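PDB 5DQP: EDTA monooxygenase from EDTA-degrading bacterium BNC1, which probably uses reduced FMN and molecular oxygen to oxidise EDTA, working with a partner flavin reductase in the bacterial breakdown of this chelator. Local coordinates for residues Asp34-Asn37 and Tyr38-Ser41; Ala42-Ala45 and Arg46-Arg49; Leu369-Trp372 and Trp373-Ala377; Glu393-Asp397 and Gln398-Ile402. All blocks are in the same frame, centred on the assembly; numbering follows the deposited sequence.

Contact 1: Asp34-Asn37 and Tyr38-Ser41; sequences DLEN and YIRS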
# COMPACT_ATOMS: atom_id res chain seq x y z
N ASP A 34 2.21 3.03 -15.09
CA ASP A 34 3.31 3.96 -14.88
C ASP A 34 2.93 4.93 -13.77
O ASP A 34 1.92 5.63 -13.87
CB ASP A 34 3.63 4.70 -16.18
CG ASP A 34 4.73 5.75 -16.00
OD1 ASP A 34 5.41 5.77 -14.95
OD2 ASP A 34 4.94 6.55 -16.94
N LEU A 35 3.75 4.99 -12.73
CA LEU A 35 3.48 5.91 -11.63
C LEU A 35 3.27 7.34 -12.13
O LEU A 35 2.41 8.07 -11.62
CB LEU A 35 4.62 5.85 -10.60
CG LEU A 35 4.55 6.84 -9.44
CD1 LEU A 35 3.23 6.64 -8.61
CD2 LEU A 35 5.84 6.73 -8.59
N GLU A 36 4.06 7.76 -13.12
CA GLU A 36 3.96 9.13 -13.61
C GLU A 36 2.58 9.43 -14.19
O GLU A 36 2.12 10.57 -14.14
CB GLU A 36 5.05 9.41 -14.64
CG GLU A 36 6.47 9.36 -14.05
CD GLU A 36 6.66 10.27 -12.84
OE1 GLU A 36 6.15 11.42 -12.86
OE2 GLU A 36 7.33 9.83 -11.86
N ASN A 37 1.90 8.41 -14.73
CA ASN A 37 0.52 8.61 -15.15
C ASN A 37 -0.33 9.11 -13.99
O ASN A 37 -1.22 9.95 -14.18
CB ASN A 37 -0.05 7.30 -15.71
CG ASN A 37 -1.49 7.43 -16.18
OD1 ASN A 37 -1.76 8.05 -17.20
ND2 ASN A 37 -2.42 6.79 -15.45
N TYR A 38 -0.11 8.59 -12.79
CA TYR A 38 -0.91 9.03 -11.65
C TYR A 38 -0.37 10.31 -11.03
O TYR A 38 -1.15 11.14 -10.57
CB TYR A 38 -1.00 7.90 -10.62
CG TYR A 38 -1.57 6.67 -11.28
CD1 TYR A 38 -2.95 6.49 -11.38
CD2 TYR A 38 -0.73 5.72 -11.85
CE1 TYR A 38 -3.49 5.40 -12.03
CE2 TYR A 38 -1.25 4.61 -12.50
CZ TYR A 38 -2.64 4.46 -12.59
OH TYR A 38 -3.17 3.37 -13.24
N ILE A 39 0.95 10.49 -11.04
CA ILE A 39 1.51 11.76 -10.57
C ILE A 39 0.93 12.90 -11.39
O ILE A 39 0.50 13.93 -10.84
CB ILE A 39 3.05 11.76 -10.65
CG1 ILE A 39 3.65 10.60 -9.84
CG2 ILE A 39 3.61 13.10 -10.15
CD1 ILE A 39 3.24 10.58 -8.40
N ARG A 40 0.93 12.75 -12.72
CA ARG A 40 0.40 13.79 -13.58
C ARG A 40 -1.03 14.16 -13.17
O ARG A 40 -1.36 15.35 -13.03
CB ARG A 40 0.46 13.35 -15.04
CG ARG A 40 -0.00 14.40 -16.07
CD ARG A 40 0.63 14.10 -17.47
NE ARG A 40 -0.08 14.72 -18.59
CZ ARG A 40 0.19 14.50 -19.88
NH1 ARG A 40 1.17 13.66 -20.23
NH2 ARG A 40 -0.52 15.10 -20.83
N SER A 41 -1.87 13.16 -12.94
CA SER A 41 -3.25 13.46 -12.59
C SER A 41 -3.35 14.05 -11.19
O SER A 41 -4.19 14.93 -10.95
CB SER A 41 -4.11 12.20 -12.67
OG SER A 41 -4.42 11.95 -14.02

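Contact 2: Ala42-Ala45 and Arg46-Arg49; sequences AEIA and RRGR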
# COMPACT_ATOMS: atom_id res chain seq x y z
N ALA A 42 -2.53 13.56 -10.25
CA ALA A 42 -2.65 14.09 -8.90
C ALA A 42 -2.14 15.53 -8.83
O ALA A 42 -2.69 16.34 -8.08
CB ALA A 42 -1.91 13.20 -7.89
N GLU A 43 -1.10 15.85 -9.61
CA GLU A 43 -0.60 17.23 -9.68
C GLU A 43 -1.59 18.16 -10.38
O GLU A 43 -1.67 19.35 -10.04
CB GLU A 43 0.76 17.27 -10.39
CG GLU A 43 1.99 16.81 -9.55
CD GLU A 43 2.49 17.83 -8.48
OE1 GLU A 43 3.55 17.56 -7.86
OE2 GLU A 43 1.84 18.89 -8.24
N ILE A 44 -2.37 17.66 -11.34
CA ILE A 44 -3.44 18.47 -11.90
C ILE A 44 -4.50 18.76 -10.83
O ILE A 44 -4.95 19.89 -10.68
CB ILE A 44 -4.05 17.79 -13.14
CG1 ILE A 44 -3.07 17.90 -14.32
CG2 ILE A 44 -5.43 18.38 -13.49
CD1 ILE A 44 -3.42 16.93 -15.47
N ALA A 45 -4.93 17.73 -10.09
CA ALA A 45 -5.91 17.96 -9.04
C ALA A 45 -5.36 18.90 -7.96
O ALA A 45 -6.08 19.75 -7.44
CB ALA A 45 -6.36 16.63 -8.43
N ARG A 46 -4.07 18.77 -7.64
CA ARG A 46 -3.46 19.66 -6.65
C ARG A 46 -3.50 21.11 -7.11
O ARG A 46 -3.83 22.01 -6.32
CB ARG A 46 -2.02 19.22 -6.39
CG ARG A 46 -1.32 19.98 -5.25
CD ARG A 46 0.19 19.70 -5.34
NE ARG A 46 0.95 20.73 -4.65
CZ ARG A 46 1.23 21.92 -5.15
NH1 ARG A 46 0.80 22.26 -6.37
NH2 ARG A 46 1.93 22.79 -4.43
N ARG A 47 -3.18 21.35 -8.38
CA ARG A 47 -3.27 22.70 -8.94
C ARG A 47 -4.69 23.27 -8.86
O ARG A 47 -4.86 24.47 -8.63
CB ARG A 47 -2.77 22.70 -10.39
CG ARG A 47 -3.02 24.02 -11.14
CD ARG A 47 -2.39 24.01 -12.54
NE ARG A 47 -3.31 23.52 -13.58
CZ ARG A 47 -3.12 22.42 -14.29
NH1 ARG A 47 -2.04 21.68 -14.11
NH2 ARG A 47 -4.01 22.07 -15.21
N GLY A 48 -5.71 22.42 -8.99
CA GLY A 48 -7.08 22.85 -8.78
C GLY A 48 -7.53 22.96 -7.34
O GLY A 48 -8.68 23.37 -7.10
N ARG A 49 -6.67 22.64 -6.37
CA ARG A 49 -7.06 22.54 -4.96
C ARG A 49 -8.14 21.49 -4.71
O ARG A 49 -8.93 21.61 -3.76
CB ARG A 49 -7.52 23.89 -4.41
CG ARG A 49 -6.59 25.05 -4.67
CD ARG A 49 -5.15 24.74 -4.27
NE ARG A 49 -4.29 25.88 -4.60
CZ ARG A 49 -3.12 25.80 -5.24
NH1 ARG A 49 -2.63 24.63 -5.64
NH2 ARG A 49 -2.44 26.91 -5.46
O HOH W 1 0.41 21.02 -9.23

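Contact 3: Leu369-Trp372 and Trp373-Ala377; sequences LIDW and WQDEA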
# COMPACT_ATOMS: atom_id res chain seq x y z
N LEU A 369 -23.43 22.20 -10.44
CA LEU A 369 -22.81 21.90 -9.14
C LEU A 369 -23.30 22.87 -8.07
O LEU A 369 -23.67 22.45 -6.97
CB LEU A 369 -21.29 21.94 -9.24
CG LEU A 369 -20.73 20.90 -10.24
CD1 LEU A 369 -19.20 20.82 -10.18
CD2 LEU A 369 -21.34 19.54 -10.02
N ILE A 370 -23.26 24.17 -8.36
CA ILE A 370 -23.65 25.17 -7.37
C ILE A 370 -25.12 25.04 -7.04
O ILE A 370 -25.54 25.25 -5.90
CB ILE A 370 -23.34 26.59 -7.89
CG1 ILE A 370 -21.83 26.81 -8.06
CG2 ILE A 370 -23.97 27.64 -6.96
CD1 ILE A 370 -21.46 28.20 -8.64
N ASP A 371 -25.93 24.69 -8.04
CA ASP A 371 -27.35 24.50 -7.79
C ASP A 371 -27.59 23.40 -6.77
O ASP A 371 -28.32 23.59 -5.78
CB ASP A 371 -28.09 24.18 -9.10
CG ASP A 371 -29.61 24.15 -8.90
OD1 ASP A 371 -30.12 25.03 -8.18
OD2 ASP A 371 -30.29 23.24 -9.42
N TRP A 372 -26.95 22.24 -6.97
CA TRP A 372 -27.12 21.15 -6.01
C TRP A 372 -26.56 21.53 -4.65
O TRP A 372 -27.20 21.32 -3.61
CB TRP A 372 -26.43 19.89 -6.51
CG TRP A 372 -27.27 19.05 -7.44
CD1 TRP A 372 -27.83 19.45 -8.62
CD2 TRP A 372 -27.59 17.66 -7.28
NE1 TRP A 372 -28.48 18.39 -9.21
CE2 TRP A 372 -28.35 17.29 -8.41
CE3 TRP A 372 -27.32 16.71 -6.30
CZ2 TRP A 372 -28.84 15.99 -8.59
CZ3 TRP A 372 -27.80 15.42 -6.47
CH2 TRP A 372 -28.56 15.07 -7.61
N TRP A 373 -25.34 22.09 -4.65
CA TRP A 373 -24.62 22.32 -3.40
C TRP A 373 -25.38 23.28 -2.49
O TRP A 373 -25.50 23.03 -1.28
CB TRP A 373 -23.22 22.86 -3.69
CG TRP A 373 -22.53 23.43 -2.47
CD1 TRP A 373 -21.91 22.73 -1.46
CD2 TRP A 373 -22.37 24.81 -2.14
NE1 TRP A 373 -21.40 23.59 -0.53
CE2 TRP A 373 -21.67 24.87 -0.92
CE3 TRP A 373 -22.77 26.00 -2.76
CZ2 TRP A 373 -21.36 26.07 -0.30
CZ3 TRP A 373 -22.47 27.19 -2.14
CH2 TRP A 373 -21.75 27.22 -0.94
N GLN A 374 -25.91 24.37 -3.05
CA GLN A 374 -26.56 25.38 -2.23
C GLN A 374 -27.94 24.95 -1.74
O GLN A 374 -28.37 25.37 -0.67
CB GLN A 374 -26.69 26.69 -3.01
CG GLN A 374 -26.76 27.89 -2.12
CD GLN A 374 -26.67 29.15 -2.91
OE1 GLN A 374 -27.55 29.43 -3.72
NE2 GLN A 374 -25.61 29.93 -2.69
N ASP A 375 -28.64 24.15 -2.52
CA ASP A 375 -29.90 23.59 -2.09
C ASP A 375 -29.71 22.35 -1.22
O ASP A 375 -30.68 21.64 -0.94
CB ASP A 375 -30.77 23.29 -3.32
CG ASP A 375 -31.26 24.57 -4.01
OD1 ASP A 375 -31.24 25.64 -3.36
OD2 ASP A 375 -31.67 24.51 -5.19
N GLU A 376 -28.47 22.06 -0.84
CA GLU A 376 -28.17 20.99 0.10
C GLU A 376 -28.57 19.62 -0.44
O GLU A 376 -28.97 18.74 0.33
CB GLU A 376 -28.85 21.24 1.44
CG GLU A 376 -28.71 22.69 1.91
CD GLU A 376 -27.67 22.87 3.01
OE1 GLU A 376 -27.11 23.99 3.10
OE2 GLU A 376 -27.41 21.92 3.77
N ALA A 377 -28.50 19.45 -1.75
CA ALA A 377 -28.55 18.11 -2.32
C ALA A 377 -27.17 17.47 -2.36
O ALA A 377 -27.05 16.33 -2.83
CB ALA A 377 -29.15 18.14 -3.72

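Contact 4: Glu393-Asp397 and Gln398-Ile402; sequences EIFVD and QVVPI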
# COMPACT_ATOMS: atom_id res chain seq x y z
N GLU A 393 -7.93 17.58 -16.49
CA GLU A 393 -7.26 18.85 -16.79
C GLU A 393 -8.27 19.91 -17.25
O GLU A 393 -8.23 21.07 -16.81
CB GLU A 393 -6.16 18.58 -17.83
CG GLU A 393 -5.21 19.74 -18.15
CD GLU A 393 -3.98 19.29 -18.96
OE1 GLU A 393 -3.78 18.06 -19.18
OE2 GLU A 393 -3.21 20.18 -19.39
N ILE A 394 -9.21 19.51 -18.11
CA ILE A 394 -10.29 20.41 -18.52
C ILE A 394 -11.11 20.85 -17.32
O ILE A 394 -11.45 22.04 -17.18
CB ILE A 394 -11.18 19.72 -19.57
CG1 ILE A 394 -10.37 19.37 -20.82
CG2 ILE A 394 -12.37 20.61 -19.96
CD1 ILE A 394 -9.78 20.58 -21.51
N PHE A 395 -11.54 19.90 -16.48
CA PHE A 395 -12.32 20.28 -15.31
C PHE A 395 -11.55 21.28 -14.43
O PHE A 395 -12.07 22.34 -14.07
CB PHE A 395 -12.72 19.04 -14.51
CG PHE A 395 -13.70 19.34 -13.42
CD1 PHE A 395 -13.27 19.81 -12.19
CD2 PHE A 395 -15.07 19.20 -13.65
CE1 PHE A 395 -14.17 20.11 -11.19
CE2 PHE A 395 -15.97 19.49 -12.66
CZ PHE A 395 -15.52 19.95 -11.41
N VAL A 396 -10.29 20.97 -14.12
CA VAL A 396 -9.51 21.85 -13.25
C VAL A 396 -9.21 23.19 -13.91
O VAL A 396 -9.15 24.24 -13.25
CB VAL A 396 -8.20 21.13 -12.83
CG1 VAL A 396 -7.17 22.17 -12.34
CG2 VAL A 396 -8.47 20.07 -11.76
N ASP A 397 -8.97 23.20 -15.22
CA ASP A 397 -8.63 24.45 -15.89
C ASP A 397 -9.84 25.34 -16.11
O ASP A 397 -9.70 26.56 -16.18
CB ASP A 397 -8.02 24.19 -17.27
CG ASP A 397 -6.60 23.63 -17.22
OD1 ASP A 397 -5.95 23.72 -16.15
OD2 ASP A 397 -6.15 23.12 -18.29
N GLN A 398 -11.03 24.77 -16.27
CA GLN A 398 -12.16 25.57 -16.74
C GLN A 398 -13.36 25.56 -15.81
O GLN A 398 -14.11 26.53 -15.81
CB GLN A 398 -12.57 25.11 -18.15
CG GLN A 398 -11.36 25.20 -19.11
CD GLN A 398 -11.66 24.72 -20.52
OE1 GLN A 398 -12.69 25.05 -21.09
NE2 GLN A 398 -10.72 23.96 -21.10
N VAL A 399 -13.58 24.51 -15.03
CA VAL A 399 -14.71 24.52 -14.10
C VAL A 399 -14.31 25.08 -12.75
O VAL A 399 -14.94 25.99 -12.21
CB VAL A 399 -15.31 23.10 -13.98
CG1 VAL A 399 -16.41 23.06 -12.89
CG2 VAL A 399 -15.83 22.58 -15.33
N VAL A 400 -13.22 24.54 -12.17
CA VAL A 400 -12.76 25.01 -10.87
C VAL A 400 -12.63 26.54 -10.79
O VAL A 400 -13.14 27.12 -9.83
CB VAL A 400 -11.49 24.26 -10.46
CG1 VAL A 400 -10.74 24.95 -9.33
CG2 VAL A 400 -11.88 22.81 -10.07
N PRO A 401 -11.99 27.22 -11.73
CA PRO A 401 -11.87 28.68 -11.58
C PRO A 401 -13.23 29.40 -11.56
O PRO A 401 -13.37 30.43 -10.89
CB PRO A 401 -11.02 29.08 -12.79
CG PRO A 401 -10.25 27.83 -13.12
CD PRO A 401 -11.24 26.75 -12.92
N ILE A 402 -14.24 28.86 -12.25
CA ILE A 402 -15.59 29.39 -12.12
C ILE A 402 -16.06 29.22 -10.68
O ILE A 402 -16.51 30.18 -10.05
CB ILE A 402 -16.54 28.70 -13.12
CG1 ILE A 402 -16.03 28.87 -14.56
CG2 ILE A 402 -17.96 29.26 -12.96
CD1 ILE A 402 -16.99 28.32 -15.66
O HOH W 2 -8.16 23.43 -20.47

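Contact 1: Asp34-Asn37 and Tyr38-Ser41
Leu35 and Glu36 offer their carbonyls to the amides of Ile39 and Arg40, the opening bonds of helix 35-47; Ile39 N lies 2.9 Å from Leu35 O, in the carbonyl plane. In this luciferase-like TIM barrel the helix connects strand 7-11 to strand 52-55. Asp34 is its N-cap: OD1 accepts from Glu36 N at 3.0 Å, approached from above the carboxylate plane.

Among the side chains, the amide of Asn37 stands almost perpendicular to the Tyr38 ring, the planes 87° apart, with ND2 of Asn37 3.6 Å above the centre of one ring face. With CG of Asn37 opposite its backbone N (chi1 -179°), the amide lies beside the Tyr38 ring, and chi2 turns ND2 over it. That same ND2 makes a weak hydrogen bond to Ser14 O, while Tyr38 OH is bonded to Ile32 O, and the tyrosine side chain packs on Ile82 of helix 75-85.

Glu36 folds back at chi2, laying OE1 against Ile39 CB at 3.8 Å and leaving OE2 to form a salt bridge with Arg85. Leu35 also packs on Leu115 of the second subunit. Within the helix, one turn on, Leu35 CG rests 3.9 Å from Ile39 CG1.

Contact 2: Ala42-Ala45 and Arg46-Arg49
A Schellman motif ends helix 35-47 here, just before strand 52-55 of the barrel, and the last regular turn leads into it: Gly48 N donates to Ile44 O at 3.1 Å. Arg49 then leaves the helix with a positive phi of 60°. Its backbone N turns back to Arg46 O, 2.9 Å away, and its own side chain grips the same oxygen, with Arg49 NH1 3.0 Å from Arg46 O. The two donors come from opposite faces of the carbonyl plane, so this C-terminal carbonyl is well satisfied. Arg49 NE is bonded to Arg411 O.

Glu43 and Arg46 run side by side. Glu43 OE2 touches Arg46 CD at 3.4 Å but sits well out of the guanidinium plane, making a long salt bridge of charge alone, while Arg46 NE pairs with Asp88. A water bridges the pair, donating to both O and OE2 of Glu43 and accepting weakly from Arg46 NH1.

Arg47 bends at chi3 (91°), which turns its guanidinium back along Ile44 and lets NH2 form a salt bridge with Asp397 of helix 390-405. Arg47 NH1 ends up 3.9 Å from Ile44 CG1.

Contact 3: Leu369-Trp372 and Trp373-Ala377
Leu369 O takes the amide of Trp373 in a nearly straight bond, 2.9 Å from Trp373 N, and Ile370 O takes Gln374 N one residue on. A weak bond from Asp375 N to Asp371 O at 3.3 Å follows, and then a Schellman motif ends helix 362-374. Glu376, with positive phi, is its C-prime residue: Ala377 N returns to Trp372 O at 2.9 Å and Glu376 N to Trp373 O at 3.2 Å. Arg4 also donates to Trp373 O and makes a cation-pi contact with the Trp373 ring.

The return of the chain brings the methyl of Ala377 against the six-membered ring of Trp372, with Ala377 CB 3.5 Å from CE3 of Trp372. Trp372 keeps CG opposite its carbonyl carbon (chi1 -85°), which sets the indole beside Ala377. Replacing Trp372 by an alanine is likely to leave the Ala377 methyl without its aromatic partner and open a gap against strands 262-271 and 380-383.

Asp371 OD1 and Asp375 OD2 come within 3.4 Å, an unfavourable pairing that Lys237 probably eases through long, weak ion pairs to both residues.

Leu369 and Trp372 face strands 262-271 and 380-383, while Ala377 meets Lys237 and Arg241 of helix 237-253, so the end of helix 362-374 lies between these strands and helix 237-253.

Contact 4: Glu393-Asp397 and Gln398-Ile402
One face of the Phe395 ring is taken by Val399, whose CB sits 3.8 Å from the ring centroid and only 9° off the normal, a CH-pi contact. From CB the CG1 branch of Val399 reaches over the rim, 3.6 Å from Phe395 CZ. Val400 crosses Phe395 at about a right angle, its CG2 3.7 Å from Phe395 CE1. The ring is swung forward along the helix by a chi1 of -171°, with CG opposite the backbone N. A serine here would probably strip Val399 and Val400 of their shared apolar partner and open a gap against Ile271 of strand 262-271.

Helix 390-405, the helix after strand 380-383 of the TIM barrel, widens into a pi-type turn at this point. Phe395 O accepts two amides, Val399 N at 2.8 Å and Val400 N at 3.1 Å. Pro401 has no N-H to give, and its CD packs 3.3 Å from Val396 O. The axes of segments 393-397 and 398-402 are 23° apart.

Gln398 runs beside Ile394, with NE2 of Gln398 3.5 Å from Ile394 CD1. Asp397 OD1 is salt-bridged to Arg47, while a water donates to Asp397 OD2 and accepts from Gln398 NE2, 2.7 Å from that nitrogen.

In the fold
Contacts 1 and 2 are the start and end of one helix, 35-47, their centres about 12 Å apart. Contacts 3 and 4 come much later in the chain, on helices 362-374 and 390-405, which precede and follow strand 380-383. Since that strand pairs with strand 7-11, the sheet sets the first strand of the barrel beside its last, and helix 390-405 lies beside helix 35-47. There contacts 2 and 4 meet, centres about 10 Å apart, with Gly48 O packed 3.4 Å from Val400 CG1. Contact 4 also touches contact 3, where Leu369 CD1 is 4.0 Å from Phe395 CZ. Contacts 1 and 3, centres about 32 Å apart, do not touch. Contacts 2, 3 and 4 thus join helices packed around the first and last strands of the barrel.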